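Local coordinates for protein CG4930 (Drosophila melanogaster, PDB 3ISM) that inhibits the nuclease EndoG by forming a complex with it, at residues 38-43 with 57-62; 105-110 with 137-142; 130-135 with 161-166. The protein carries 1 engineered substitution. One frame throughout, in Å; residues are numbered along the deposited sequence. Where two conformers were deposited one is given.

Interaction 1 of 3, residues 38-43 with 57-62; sequences KLIETR and ENFDRT
The Phe59 ring receives the CD1 methyl of Ile40 at its edge, near its own plane, with Ile40 CD1 3.6 Å from Phe59 CD1. The guanidinium of Arg43 has Leu39 CD2 above the centre of one face, an apolar methyl lying over the flat group from four residues back on the same helix. The third flat group, the amide of Asn58, works through its N-H: Asn58 ND2 donates to Arg43 O at 2.9 Å, with an N-H...O angle of 151°. The donor lies in the carbonyl plane, on a lone pair, while the oxygen sits somewhat out of the amide's own plane. It thus engages the carbonyl of the last residue of helix 32-43.

Between these groups Thr62 points its methyl at the other helix. A chi1 of -51° sets Thr62 OG1 beside the backbone N and turns the methyl toward Leu39 CB, 3.7 Å from Thr62 CG2. The methyl also meets Ile40 CD1, so the Ile40 tip is wedged between Phe59 and Thr62. The hydroxyl is bound to its own helix, Thr62 OG1 donating to Asn58 O at 2.9 Å, which leaves the methyl as the branch for packing. Asn58 O also takes the N-H of Thr62, the two donors coming from opposite faces of its plane.

The end of Arg43 leads away from Asn58, bonding to Asp24 O and making a cation-pi contact with Tyr25. The Phe59 ring meets the ring of Tyr102 and touches Tyr95, both of helix 81-102.

The axes of the two short segments approach to 10.1 Å, with their N-to-C directions 173° apart, nearly antiparallel. Apolar along its length and polar at one end, this is an antiparallel alpha-alpha hairpin of helices 32-43 and 52-75 in the Ku C-terminal-like domain.

Interaction 2 of 3, residues 105-110 with 137-142; sequences TPYNEW and GPCWSR
The amide of one side chain, Asn108, holds both the N-H and the C=O of a single backbone residue, Cys139. Cys139 N donates to Asn108 OD1 at 2.7 Å, and Asn108 ND2 returns a longer bond of 3.2 Å to Cys139 O. Neither is straight: the N-H...O angles are 149° and 143°, and in each the donor is tilted from the acceptor's carbonyl plane. The amide pairs with this residue much as a neighbouring peptide would, and the pairing fixes which way round it lies, oxygen on the N-H and nitrogen on the carbonyl. With CG anti to its carbonyl carbon (chi1 -71°), the amide is directed at the extended loop. Asn108 OD1 also packs close to Pro138 CA, at 3.1 Å, and the proline's CB lies near the amide carbon.

The preceding residue, Tyr107, meets the same loop with its ring. Gly137 O comes to the ring edge, near its plane, 3.5 Å from Tyr107 CE2. Cys139 SG stands obliquely to the ring, 4.8 Å from the Tyr107 centroid, a sulfur-aromatic contact. The phenol oxygen Tyr107 OH is hydrogen-bonded to Leu136 O, and Gly137 O accepts from Arg96 NE, so the start of the loop is gripped from two helices.

Helix 104-120 thus presents Tyr107 and Asn108 to the loop that follows helix 124-132, with helix 81-102 adjoining through Leu92, Arg96 and Cys100. The loop's far end reaches the CG8862 chain, where Ser141 O accepts a hydrogen bond from Arg134 of that chain.

Interaction 3 of 3, residues 130-135 with 161-166; sequences VLVKKQ and AGCTAP
A Schellman motif closes the C-terminal end of helix 124-132, and the side of this turn is covered by Pro166 of a later loop. Gln135 is the first residue to leave helical geometry, with a positive phi of 50°, and Gln135 N bonds back to Val132 O at 3.0 Å as part of the motif. Lys134 N to Val130 O, also 3.0 Å, is an ordinary helical bond. Residues 132-135 also form a type I beta turn.

Pro166 settles on this end with its ring methylenes. Pro166 CG lies 3.3 Å from Val132 O and 3.6 Å from Gln135 CG, so the ring packs against the carbonyl that Gln135 N already binds. The Gln135 chain is extended beyond CG and runs antiparallel to the Pro166 side chain along its flank, bringing Gln135 NE2 to 3.8 Å from Pro166 CB. With an alanine here, the chain from CG outward is missing, and one flank of the Pro166 ring would probably be left uncovered, CB and CG losing their contacts with the glutamine's CG, CD and NE2.

Val132 makes the other half of the contact with its two methyls going separate ways. CG1, anti to the backbone N (chi1 170°), reaches Thr164 O at 3.7 Å, and CG2 rests on the Cys163 side chain, with Val132 CG2 4.0 Å from Cys163 CB. No hydrogen bond joins the two segments; the fit is made by van der Waals packing.

The loop before helix 168-173 lies along the C-terminal end of helix 124-132, where Trp127 touches both Val132 and Cys163. Leu131 packs inward on Leu92 of helix 81-102, and Tyr158 and Phe167 adjoin Gln135.

How the interactions relate
Interaction 2 is the buried contact, interaction 1 is partly buried, and interaction 3 lies at the surface. Interaction 1 pairs two helices, whereas interactions 2 and 3 each dock part of the long loop after helix 124-132, against helix 104-120 and the end of helix 124-132. The segments of interactions 2 and 3 alternate along the chain, their centres about 15 Å apart. Helix 81-102 adjoins the contact residues of interactions 1 and 2, but in interaction 3 touches neighbouring residues of segment 130-135. Chemistry shifts with place: apolar packing with one amide-to-carbonyl bond in interaction 1, a paired amide grip and aromatic contacts in interaction 2, and packing without cross-segment hydrogen bonds in interaction 3.

Interaction 1 of 3, residues 38-43 with 57-62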
ATOM      1  N   LYS C  38      20.584 -30.153   0.077  1.00 29.08           N
ATOM      2  CA  LYS C  38      19.422 -30.796   0.703  1.00 28.87           C
ATOM      3  C   LYS C  38      19.292 -30.351   2.147  1.00 28.02           C
ATOM      4  O   LYS C  38      18.185 -30.120   2.628  1.00 28.05           O
ATOM      5  CB  LYS C  38      19.497 -32.326   0.614  1.00 28.87           C
ATOM      6  CG  LYS C  38      18.195 -33.042   0.994  1.00 30.09           C
ATOM      7  CD  LYS C  38      18.395 -34.560   1.128  1.00 30.13           C
ATOM      8  CE  LYS C  38      17.217 -35.214   1.842  1.00 32.09           C
ATOM      9  NZ  LYS C  38      17.419 -36.684   2.015  1.00 33.03           N
ATOM     10  N   LEU C  39      20.432 -30.214   2.821  1.00 27.13           N
ATOM     11  CA  LEU C  39      20.469 -29.723   4.192  1.00 26.65           C
ATOM     12  C   LEU C  39      19.970 -28.271   4.306  1.00 26.88           C
ATOM     13  O   LEU C  39      19.167 -27.962   5.174  1.00 26.20           O
ATOM     14  CB  LEU C  39      21.882 -29.847   4.764  1.00 26.33           C
ATOM     15  CG  LEU C  39      22.456 -31.261   4.920  1.00 25.04           C
ATOM     16  CD1 LEU C  39      23.949 -31.174   5.194  1.00 22.01           C
ATOM     17  CD2 LEU C  39      21.710 -32.051   6.008  1.00 23.01           C
ATOM     18  N   ILE C  40      20.463 -27.391   3.433  1.00 26.74           N
ATOM     19  CA  ILE C  40      19.957 -26.015   3.351  1.00 26.59           C
ATOM     20  C   ILE C  40      18.455 -25.986   3.089  1.00 26.53           C
ATOM     21  O   ILE C  40      17.706 -25.293   3.780  1.00 25.77           O
ATOM     22  CB  ILE C  40      20.697 -25.220   2.243  1.00 26.52           C
ATOM     23  CG1 ILE C  40      22.200 -25.220   2.525  1.00 25.90           C
ATOM     24  CG2 ILE C  40      20.153 -23.785   2.125  1.00 26.46           C
ATOM     25  CD1 ILE C  40      22.586 -24.473   3.835  1.00 22.88           C
ATOM     26  N   GLU C  41      18.020 -26.764   2.106  1.00 27.25           N
ATOM     27  CA  GLU C  41      16.632 -26.744   1.658  1.00 28.45           C
ATOM     28  C   GLU C  41      15.661 -27.191   2.745  1.00 28.77           C
ATOM     29  O   GLU C  41      14.580 -26.627   2.884  1.00 29.14           O
ATOM     30  CB  GLU C  41      16.489 -27.611   0.410  1.00 28.80           C
ATOM     31  CG  GLU C  41      15.074 -27.823  -0.084  1.00 31.48           C
ATOM     32  CD  GLU C  41      14.974 -29.035  -0.991  1.00 34.64           C
ATOM     33  OE1 GLU C  41      16.021 -29.446  -1.547  1.00 36.52           O
ATOM     34  OE2 GLU C  41      13.856 -29.574  -1.138  1.00 35.29           O
ATOM     35  N   THR C  42      16.067 -28.183   3.529  1.00 29.25           N
ATOM     36  CA  THR C  42      15.208 -28.759   4.565  1.00 30.18           C
ATOM     37  C   THR C  42      15.394 -28.143   5.971  1.00 30.61           C
ATOM     38  O   THR C  42      14.448 -28.095   6.755  1.00 30.27           O
ATOM     39  CB  THR C  42      15.412 -30.289   4.645  1.00 30.18           C
ATOM     40  OG1 THR C  42      16.804 -30.565   4.861  1.00 30.87           O
ATOM     41  CG2 THR C  42      14.984 -30.955   3.341  1.00 29.91           C
ATOM     42  N   ARG C  43      16.604 -27.677   6.288  1.00 31.39           N
ATOM     43  CA  ARG C  43      16.914 -27.234   7.657  1.00 32.28           C
ATOM     44  C   ARG C  43      17.093 -25.726   7.802  1.00 32.55           C
ATOM     45  O   ARG C  43      17.070 -25.190   8.917  1.00 32.24           O
ATOM     46  CB  ARG C  43      18.152 -27.954   8.191  1.00 32.52           C
ATOM     47  CG  ARG C  43      18.105 -29.461   7.999  1.00 34.68           C
ATOM     48  CD  ARG C  43      18.932 -30.194   9.029  1.00 37.90           C
ATOM     49  NE  ARG C  43      18.850 -31.642   8.848  1.00 39.91           N
ATOM     50  CZ  ARG C  43      19.688 -32.514   9.404  1.00 41.37           C
ATOM     51  NH1 ARG C  43      20.675 -32.088  10.182  1.00 42.19           N
ATOM     52  NH2 ARG C  43      19.540 -33.814   9.184  1.00 41.49           N
ATOM     53  N   GLU C  57      21.660 -21.739  13.945  1.00 29.27           N
ATOM     54  CA  GLU C  57      22.460 -22.913  14.307  1.00 28.31           C
ATOM     55  C   GLU C  57      22.461 -23.972  13.200  1.00 28.07           C
ATOM     56  O   GLU C  57      23.518 -24.539  12.887  1.00 26.61           O
ATOM     57  CB  GLU C  57      22.043 -23.521  15.651  1.00 28.20           C
ATOM     58  CG  GLU C  57      22.984 -24.672  16.179  1.00 29.63           C
ATOM     59  CD  GLU C  57      24.485 -24.276  16.258  1.00 30.25           C
ATOM     60  OE1 GLU C  57      24.800 -23.066  16.213  1.00 31.30           O
ATOM     61  OE2 GLU C  57      25.357 -25.172  16.354  1.00 31.10           O
ATOM     62  N   ASN C  58      21.282 -24.214  12.611  1.00 27.52           N
ATOM     63  CA  ASN C  58      21.140 -25.165  11.505  1.00 27.68           C
ATOM     64  C   ASN C  58      22.075 -24.827  10.340  1.00 27.69           C
ATOM     65  O   ASN C  58      22.729 -25.714   9.768  1.00 26.98           O
ATOM     66  CB  ASN C  58      19.686 -25.226  11.014  1.00 27.46           C
ATOM     67  CG  ASN C  58      18.774 -26.018  11.949  1.00 27.91           C
ATOM     68  OD1 ASN C  58      19.233 -26.632  12.924  1.00 26.53           O
ATOM     69  ND2 ASN C  58      17.470 -26.003  11.659  1.00 26.07           N
ATOM     70  N   PHE C  59      22.144 -23.546   9.994  1.00 28.10           N
ATOM     71  CA  PHE C  59      23.066 -23.132   8.943  1.00 28.96           C
ATOM     72  C   PHE C  59      24.511 -23.250   9.398  1.00 29.62           C
ATOM     73  O   PHE C  59      25.357 -23.695   8.618  1.00 30.47           O
ATOM     74  CB  PHE C  59      22.827 -21.708   8.424  1.00 29.02           C
ATOM     75  CG  PHE C  59      23.805 -21.320   7.325  1.00 29.95           C
ATOM     76  CD1 PHE C  59      23.616 -21.785   6.029  1.00 29.02           C
ATOM     77  CD2 PHE C  59      24.939 -20.559   7.602  1.00 29.60           C
ATOM     78  CE1 PHE C  59      24.522 -21.487   5.025  1.00 29.63           C
ATOM     79  CE2 PHE C  59      25.855 -20.244   6.587  1.00 28.24           C
ATOM     80  CZ  PHE C  59      25.645 -20.702   5.301  1.00 28.44           C
ATOM     81  N   ASP C  60      24.805 -22.832  10.631  1.00 29.79           N
ATOM     82  CA  ASP C  60      26.184 -22.942  11.145  1.00 30.85           C
ATOM     83  C   ASP C  60      26.693 -24.392  11.089  1.00 30.41           C
ATOM     84  O   ASP C  60      27.842 -24.624  10.714  1.00 30.41           O
ATOM     85  CB  ASP C  60      26.286 -22.383  12.564  1.00 32.00           C
ATOM     86  CG  ASP C  60      27.722 -22.371  13.102  1.00 35.88           C
ATOM     87  OD1 ASP C  60      28.362 -23.438  13.213  1.00 39.04           O
ATOM     88  OD2 ASP C  60      28.207 -21.276  13.446  1.00 40.86           O
ATOM     89  N   ARG C  61      25.835 -25.357  11.434  1.00 29.43           N
ATOM     90  CA  ARG C  61      26.183 -26.773  11.331  1.00 29.34           C
ATOM     91  C   ARG C  61      26.295 -27.273   9.886  1.00 28.80           C
ATOM     92  O   ARG C  61      27.095 -28.145   9.597  1.00 29.23           O
ATOM     93  CB  ARG C  61      25.180 -27.648  12.086  1.00 29.79           C
ATOM     94  CG  ARG C  61      25.263 -27.582  13.610  1.00 31.91           C
ATOM     95  CD  ARG C  61      26.469 -28.351  14.164  1.00 35.99           C
ATOM     96  NE  ARG C  61      26.427 -29.793  13.879  1.00 39.21           N
ATOM     97  CZ  ARG C  61      25.735 -30.688  14.589  1.00 40.31           C
ATOM     98  NH1 ARG C  61      25.005 -30.305  15.632  1.00 39.70           N
ATOM     99  NH2 ARG C  61      25.765 -31.973  14.248  1.00 40.55           N
ATOM    100  N   THR C  62      25.479 -26.756   8.985  1.00 28.18           N
ATOM    101  CA  THR C  62      25.638 -27.102   7.574  1.00 28.06           C
ATOM    102  C   THR C  62      26.936 -26.505   6.988  1.00 28.01           C
ATOM    103  O   THR C  62      27.710 -27.197   6.303  1.00 27.65           O
ATOM    104  CB  THR C  62      24.405 -26.687   6.730  1.00 27.73           C
ATOM    105  OG1 THR C  62      23.211 -27.192   7.353  1.00 28.04           O
ATOM    106  CG2 THR C  62      24.520 -27.285   5.329  1.00 27.34           C
TER

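Interaction 2 of 3, residues 105-110 with 137-142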
ATOM      1  N   THR C 105      30.883 -13.890   8.308  1.00 32.45           N
ATOM      2  CA  THR C 105      32.031 -13.906   9.194  1.00 33.15           C
ATOM      3  C   THR C 105      32.825 -15.209   9.296  1.00 32.75           C
ATOM      4  O   THR C 105      33.988 -15.196   9.106  1.00 32.45           O
ATOM      5  CB  THR C 105      31.736 -13.292  10.545  1.00 33.40           C
ATOM      6  OG1 THR C 105      31.482 -11.919  10.368  1.00 34.35           O
ATOM      7  CG2 THR C 105      32.916 -13.443  11.438  1.00 34.02           C
ATOM      8  N   PRO C 106      32.173 -16.316   9.572  1.00 32.69           N
ATOM      9  CA  PRO C 106      32.838 -17.605   9.642  1.00 32.22           C
ATOM     10  C   PRO C 106      33.448 -17.911   8.297  1.00 31.83           C
ATOM     11  O   PRO C 106      34.522 -18.374   8.274  1.00 31.59           O
ATOM     12  CB  PRO C 106      31.709 -18.559   9.958  1.00 32.32           C
ATOM     13  CG  PRO C 106      30.718 -17.766  10.592  1.00 33.30           C
ATOM     14  CD  PRO C 106      30.939 -16.330  10.342  1.00 32.82           C
ATOM     15  N   TYR C 107      32.770 -17.625   7.198  1.00 31.20           N
ATOM     16  CA  TYR C 107      33.346 -17.858   5.892  1.00 30.34           C
ATOM     17  C   TYR C 107      34.578 -16.968   5.680  1.00 30.24           C
ATOM     18  O   TYR C 107      35.585 -17.435   5.274  1.00 30.25           O
ATOM     19  CB  TYR C 107      32.336 -17.656   4.764  1.00 29.15           C
ATOM     20  CG  TYR C 107      32.871 -17.951   3.388  1.00 28.26           C
ATOM     21  CD1 TYR C 107      32.618 -19.137   2.779  1.00 27.65           C
ATOM     22  CD2 TYR C 107      33.626 -17.041   2.706  1.00 27.56           C
ATOM     23  CE1 TYR C 107      33.097 -19.412   1.580  1.00 27.03           C
ATOM     24  CE2 TYR C 107      34.110 -17.308   1.500  1.00 27.10           C
ATOM     25  CZ  TYR C 107      33.850 -18.493   0.930  1.00 28.38           C
ATOM     26  OH  TYR C 107      34.330 -18.780  -0.278  1.00 28.51           O
ATOM     27  N   ASN C 108      34.465 -15.690   5.966  1.00 30.24           N
ATOM     28  CA  ASN C 108      35.575 -14.757   5.776  1.00 31.00           C
ATOM     29  C   ASN C 108      36.863 -15.127   6.538  1.00 31.44           C
ATOM     30  O   ASN C 108      37.977 -14.943   6.024  1.00 31.56           O
ATOM     31  CB  ASN C 108      35.127 -13.311   6.065  1.00 30.33           C
ATOM     32  CG  ASN C 108      34.182 -12.771   4.993  1.00 31.62           C
ATOM     33  OD1 ASN C 108      33.854 -13.468   4.034  1.00 32.38           O
ATOM     34  ND2 ASN C 108      33.739 -11.535   5.153  1.00 31.34           N
ATOM     35  N   GLU C 109      36.712 -15.663   7.744  1.00 31.89           N
ATOM     36  CA  GLU C 109      37.874 -16.080   8.529  1.00 32.81           C
ATOM     37  C   GLU C 109      38.469 -17.378   8.001  1.00 32.38           C
ATOM     38  O   GLU C 109      39.686 -17.533   7.956  1.00 32.37           O
ATOM     39  CB  GLU C 109      37.492 -16.258   9.992  1.00 33.42           C
ATOM     40  CG  GLU C 109      37.052 -14.969  10.661  1.00 36.39           C
ATOM     41  CD  GLU C 109      36.512 -15.194  12.058  1.00 41.46           C
ATOM     42  OE1 GLU C 109      36.475 -16.365  12.515  1.00 43.97           O
ATOM     43  OE2 GLU C 109      36.116 -14.193  12.697  1.00 43.81           O
ATOM     44  N   TRP C 110      37.598 -18.305   7.608  1.00 31.57           N
ATOM     45  CA  TRP C 110      38.042 -19.623   7.167  1.00 31.09           C
ATOM     46  C   TRP C 110      38.705 -19.590   5.785  1.00 30.15           C
ATOM     47  O   TRP C 110      39.657 -20.326   5.517  1.00 30.37           O
ATOM     48  CB  TRP C 110      36.867 -20.596   7.185  1.00 30.89           C
ATOM     49  CG  TRP C 110      37.167 -21.934   6.564  1.00 31.27           C
ATOM     50  CD1 TRP C 110      37.840 -22.980   7.138  1.00 30.66           C
ATOM     51  CD2 TRP C 110      36.774 -22.376   5.260  1.00 30.54           C
ATOM     52  NE1 TRP C 110      37.902 -24.038   6.264  1.00 30.35           N
ATOM     53  CE2 TRP C 110      37.251 -23.696   5.106  1.00 30.46           C
ATOM     54  CE3 TRP C 110      36.068 -21.780   4.204  1.00 31.56           C
ATOM     55  CZ2 TRP C 110      37.047 -24.428   3.943  1.00 29.86           C
ATOM     56  CZ3 TRP C 110      35.860 -22.519   3.043  1.00 30.56           C
ATOM     57  CH2 TRP C 110      36.350 -23.825   2.925  1.00 30.96           C
ATOM     58  N   GLY C 137      36.866 -15.287  -2.386  1.00 29.25           N
ATOM     59  CA  GLY C 137      37.437 -14.818  -1.132  1.00 28.77           C
ATOM     60  C   GLY C 137      36.352 -14.224  -0.250  1.00 28.70           C
ATOM     61  O   GLY C 137      35.182 -14.535  -0.425  1.00 28.63           O
ATOM     62  N   PRO C 138      36.738 -13.365   0.709  1.00 28.66           N
ATOM     63  CA  PRO C 138      35.765 -12.829   1.656  1.00 28.60           C
ATOM     64  C   PRO C 138      34.535 -12.185   1.005  1.00 28.76           C
ATOM     65  O   PRO C 138      34.629 -11.544  -0.056  1.00 28.45           O
ATOM     66  CB  PRO C 138      36.576 -11.784   2.435  1.00 28.39           C
ATOM     67  CG  PRO C 138      37.981 -12.295   2.374  1.00 28.67           C
ATOM     68  CD  PRO C 138      38.096 -12.850   0.971  1.00 28.42           C
ATOM     69  N   CYS C 139      33.390 -12.389   1.640  1.00 28.26           N
ATOM     70  CA  CYS C 139      32.172 -11.711   1.276  1.00 28.74           C
ATOM     71  C   CYS C 139      32.356 -10.224   1.586  1.00 28.14           C
ATOM     72  O   CYS C 139      33.027  -9.874   2.566  1.00 27.85           O
ATOM     73  CB  CYS C 139      30.993 -12.271   2.084  1.00 28.86           C
ATOM     74  SG  CYS C 139      30.917 -14.115   2.121  1.00 33.33           S
ATOM     75  N   TRP C 140      31.772  -9.376   0.744  1.00 26.75           N
ATOM     76  CA  TRP C 140      31.841  -7.917   0.897  1.00 26.65           C
ATOM     77  C   TRP C 140      30.675  -7.222   0.181  1.00 26.18           C
ATOM     78  O   TRP C 140      29.724  -7.886  -0.221  1.00 25.66           O
ATOM     79  CB  TRP C 140      33.200  -7.364   0.424  1.00 26.35           C
ATOM     80  CG  TRP C 140      33.508  -7.448  -1.043  1.00 26.00           C
ATOM     81  CD1 TRP C 140      33.643  -8.582  -1.790  1.00 26.87           C
ATOM     82  CD2 TRP C 140      33.803  -6.352  -1.926  1.00 26.51           C
ATOM     83  NE1 TRP C 140      33.980  -8.260  -3.088  1.00 27.01           N
ATOM     84  CE2 TRP C 140      34.097  -6.898  -3.192  1.00 27.31           C
ATOM     85  CE3 TRP C 140      33.838  -4.957  -1.767  1.00 26.90           C
ATOM     86  CZ2 TRP C 140      34.408  -6.098  -4.304  1.00 27.30           C
ATOM     87  CZ3 TRP C 140      34.141  -4.168  -2.859  1.00 26.67           C
ATOM     88  CH2 TRP C 140      34.425  -4.739  -4.115  1.00 27.49           C
ATOM     89  N   SER C 141      30.741  -5.902  -0.010  1.00 26.52           N
ATOM     90  CA  SER C 141      29.569  -5.202  -0.569  1.00 27.53           C
ATOM     91  C   SER C 141      29.214  -5.557  -2.023  1.00 28.01           C
ATOM     92  O   SER C 141      28.118  -5.250  -2.491  1.00 27.48           O
ATOM     93  CB  SER C 141      29.655  -3.682  -0.375  1.00 27.12           C
ATOM     94  OG  SER C 141      30.754  -3.140  -1.068  1.00 30.24           O
ATOM     95  N   ARG C 142      30.131  -6.209  -2.729  1.00 28.81           N
ATOM     96  CA  ARG C 142      29.846  -6.629  -4.093  0.50 29.29           C
ATOM     97  C   ARG C 142      28.810  -7.747  -4.086  1.00 29.47           C
ATOM     98  O   ARG C 142      27.976  -7.825  -4.987  1.00 29.60           O
ATOM     99  CB  ARG C 142      31.130  -7.084  -4.790  0.50 29.30           C
ATOM    100  CG  ARG C 142      31.054  -7.249  -6.303  0.50 29.58           C
ATOM    101  CD  ARG C 142      30.762  -5.958  -7.042  0.50 28.45           C
ATOM    102  NE  ARG C 142      31.684  -4.862  -6.742  0.50 28.43           N
ATOM    103  CZ  ARG C 142      32.777  -4.574  -7.447  0.50 27.18           C
ATOM    104  NH1 ARG C 142      33.118  -5.315  -8.500  0.50 25.97           N
ATOM    105  NH2 ARG C 142      33.536  -3.544  -7.092  0.50 25.86           N
TER

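Interaction 3 of 3, residues 130-135 with 161-166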
ATOM      1  N   VAL C 130      40.306 -20.727  -9.562  1.00 29.19           N
ATOM      2  CA  VAL C 130      39.135 -20.856  -8.720  1.00 29.34           C
ATOM      3  C   VAL C 130      38.999 -19.703  -7.718  1.00 29.39           C
ATOM      4  O   VAL C 130      38.085 -18.877  -7.862  1.00 29.60           O
ATOM      5  CB  VAL C 130      39.048 -22.246  -8.028  1.00 29.28           C
ATOM      6  CG1 VAL C 130      37.805 -22.333  -7.187  1.00 29.57           C
ATOM      7  CG2 VAL C 130      39.040 -23.371  -9.082  1.00 29.85           C
ATOM      8  N   LEU C 131      39.880 -19.631  -6.716  1.00 28.50           N
ATOM      9  CA  LEU C 131      39.691 -18.649  -5.643  1.00 28.13           C
ATOM     10  C   LEU C 131      39.744 -17.199  -6.145  1.00 28.04           C
ATOM     11  O   LEU C 131      38.931 -16.358  -5.734  1.00 27.70           O
ATOM     12  CB  LEU C 131      40.678 -18.866  -4.494  1.00 27.77           C
ATOM     13  CG  LEU C 131      40.543 -20.199  -3.740  1.00 29.02           C
ATOM     14  CD1 LEU C 131      41.511 -20.326  -2.547  1.00 26.84           C
ATOM     15  CD2 LEU C 131      39.129 -20.387  -3.259  1.00 29.59           C
ATOM     16  N   VAL C 132      40.702 -16.916  -7.026  1.00 27.43           N
ATOM     17  CA  VAL C 132      40.880 -15.576  -7.568  1.00 27.56           C
ATOM     18  C   VAL C 132      39.855 -15.291  -8.681  1.00 28.54           C
ATOM     19  O   VAL C 132      39.041 -14.362  -8.551  1.00 28.36           O
ATOM     20  CB  VAL C 132      42.330 -15.332  -8.078  1.00 27.55           C
ATOM     21  CG1 VAL C 132      42.429 -14.020  -8.851  1.00 26.27           C
ATOM     22  CG2 VAL C 132      43.328 -15.350  -6.917  1.00 25.75           C
ATOM     23  N   LYS C 133      39.874 -16.087  -9.752  1.00 29.12           N
ATOM     24  CA  LYS C 133      39.013 -15.809 -10.904  1.00 30.57           C
ATOM     25  C   LYS C 133      37.521 -15.823 -10.576  1.00 30.86           C
ATOM     26  O   LYS C 133      36.776 -14.963 -11.043  1.00 31.26           O
ATOM     27  CB  LYS C 133      39.283 -16.758 -12.067  1.00 31.14           C
ATOM     28  CG  LYS C 133      38.726 -16.224 -13.382  1.00 33.21           C
ATOM     29  CD  LYS C 133      38.750 -17.246 -14.492  1.00 38.02           C
ATOM     30  CE  LYS C 133      38.092 -16.662 -15.746  1.00 41.36           C
ATOM     31  NZ  LYS C 133      37.058 -17.599 -16.276  1.00 42.20           N
ATOM     32  N   LYS C 134      37.084 -16.785  -9.766  1.00 31.08           N
ATOM     33  CA  LYS C 134      35.667 -16.886  -9.411  1.00 31.36           C
ATOM     34  C   LYS C 134      35.305 -15.981  -8.230  1.00 31.66           C
ATOM     35  O   LYS C 134      34.169 -16.010  -7.751  1.00 31.77           O
ATOM     36  CB  LYS C 134      35.273 -18.335  -9.126  1.00 31.04           C
ATOM     37  CG  LYS C 134      35.250 -19.241 -10.363  1.00 31.59           C
ATOM     38  CD  LYS C 134      34.847 -20.680  -9.988  1.00 31.77           C
ATOM     39  CE  LYS C 134      35.231 -21.674 -11.073  1.00 32.59           C
ATOM     40  NZ  LYS C 134      34.497 -21.438 -12.344  1.00 34.51           N
ATOM     41  N   GLN C 135      36.280 -15.184  -7.781  1.00 31.66           N
ATOM     42  CA  GLN C 135      36.121 -14.253  -6.654  1.00 31.99           C
ATOM     43  C   GLN C 135      35.512 -14.922  -5.415  1.00 31.16           C
ATOM     44  O   GLN C 135      34.485 -14.473  -4.886  1.00 31.17           O
ATOM     45  CB  GLN C 135      35.338 -13.005  -7.084  1.00 32.13           C
ATOM     46  CG  GLN C 135      35.966 -12.285  -8.290  1.00 33.10           C
ATOM     47  CD  GLN C 135      35.235 -11.012  -8.684  1.00 34.07           C
ATOM     48  OE1 GLN C 135      34.947 -10.159  -7.844  1.00 37.19           O
ATOM     49  NE2 GLN C 135      34.941 -10.873  -9.978  1.00 36.58           N
ATOM     50  N   ALA C 161      50.937 -14.560  -4.859  1.00 28.42           N
ATOM     51  CA  ALA C 161      51.387 -15.408  -5.975  1.00 28.60           C
ATOM     52  C   ALA C 161      51.242 -14.737  -7.348  1.00 28.54           C
ATOM     53  O   ALA C 161      50.846 -15.367  -8.328  1.00 28.68           O
ATOM     54  CB  ALA C 161      50.683 -16.778  -5.943  1.00 28.14           C
ATOM     55  N   GLY C 162      51.567 -13.453  -7.405  1.00 28.76           N
ATOM     56  CA  GLY C 162      51.425 -12.677  -8.633  1.00 29.24           C
ATOM     57  C   GLY C 162      50.000 -12.309  -9.037  1.00 29.34           C
ATOM     58  O   GLY C 162      49.800 -11.738 -10.102  1.00 29.93           O
ATOM     59  N   CYS C 163      49.012 -12.619  -8.203  1.00 29.17           N
ATOM     60  CA  CYS C 163      47.610 -12.288  -8.516  1.00 29.42           C
ATOM     61  C   CYS C 163      47.147 -10.989  -7.888  1.00 29.23           C
ATOM     62  O   CYS C 163      47.745 -10.505  -6.943  1.00 29.25           O
ATOM     63  CB  CYS C 163      46.673 -13.392  -8.038  1.00 29.17           C
ATOM     64  SG  CYS C 163      46.865 -14.941  -8.907  1.00 30.90           S
ATOM     65  N   THR C 164      46.066 -10.432  -8.426  1.00 29.49           N
ATOM     66  CA  THR C 164      45.379  -9.309  -7.809  1.00 29.69           C
ATOM     67  C   THR C 164      43.870  -9.582  -7.879  1.00 29.46           C
ATOM     68  O   THR C 164      43.426 -10.476  -8.608  1.00 29.66           O
ATOM     69  CB  THR C 164      45.722  -7.948  -8.486  1.00 29.60           C
ATOM     70  OG1 THR C 164      45.430  -8.018  -9.884  1.00 31.23           O
ATOM     71  CG2 THR C 164      47.198  -7.569  -8.304  1.00 30.20           C
ATOM     72  N   ALA C 165      43.092  -8.851  -7.090  1.00 28.83           N
ATOM     73  CA  ALA C 165      41.643  -8.989  -7.124  1.00 28.95           C
ATOM     74  C   ALA C 165      41.129  -8.612  -8.519  1.00 29.31           C
ATOM     75  O   ALA C 165      41.564  -7.604  -9.074  1.00 28.93           O
ATOM     76  CB  ALA C 165      41.021  -8.096  -6.067  1.00 28.65           C
ATOM     77  N   PRO C 166      40.235  -9.438  -9.107  1.00 29.68           N
ATOM     78  CA  PRO C 166      39.657  -9.111 -10.423  1.00 30.26           C
ATOM     79  C   PRO C 166      38.910  -7.779 -10.409  1.00 30.75           C
ATOM     80  O   PRO C 166      38.819  -7.119 -11.445  1.00 30.79           O
ATOM     81  CB  PRO C 166      38.664 -10.246 -10.670  1.00 30.00           C
ATOM     82  CG  PRO C 166      39.131 -11.344  -9.808  1.00 29.91           C
ATOM     83  CD  PRO C 166      39.710 -10.713  -8.591  1.00 29.71           C
TER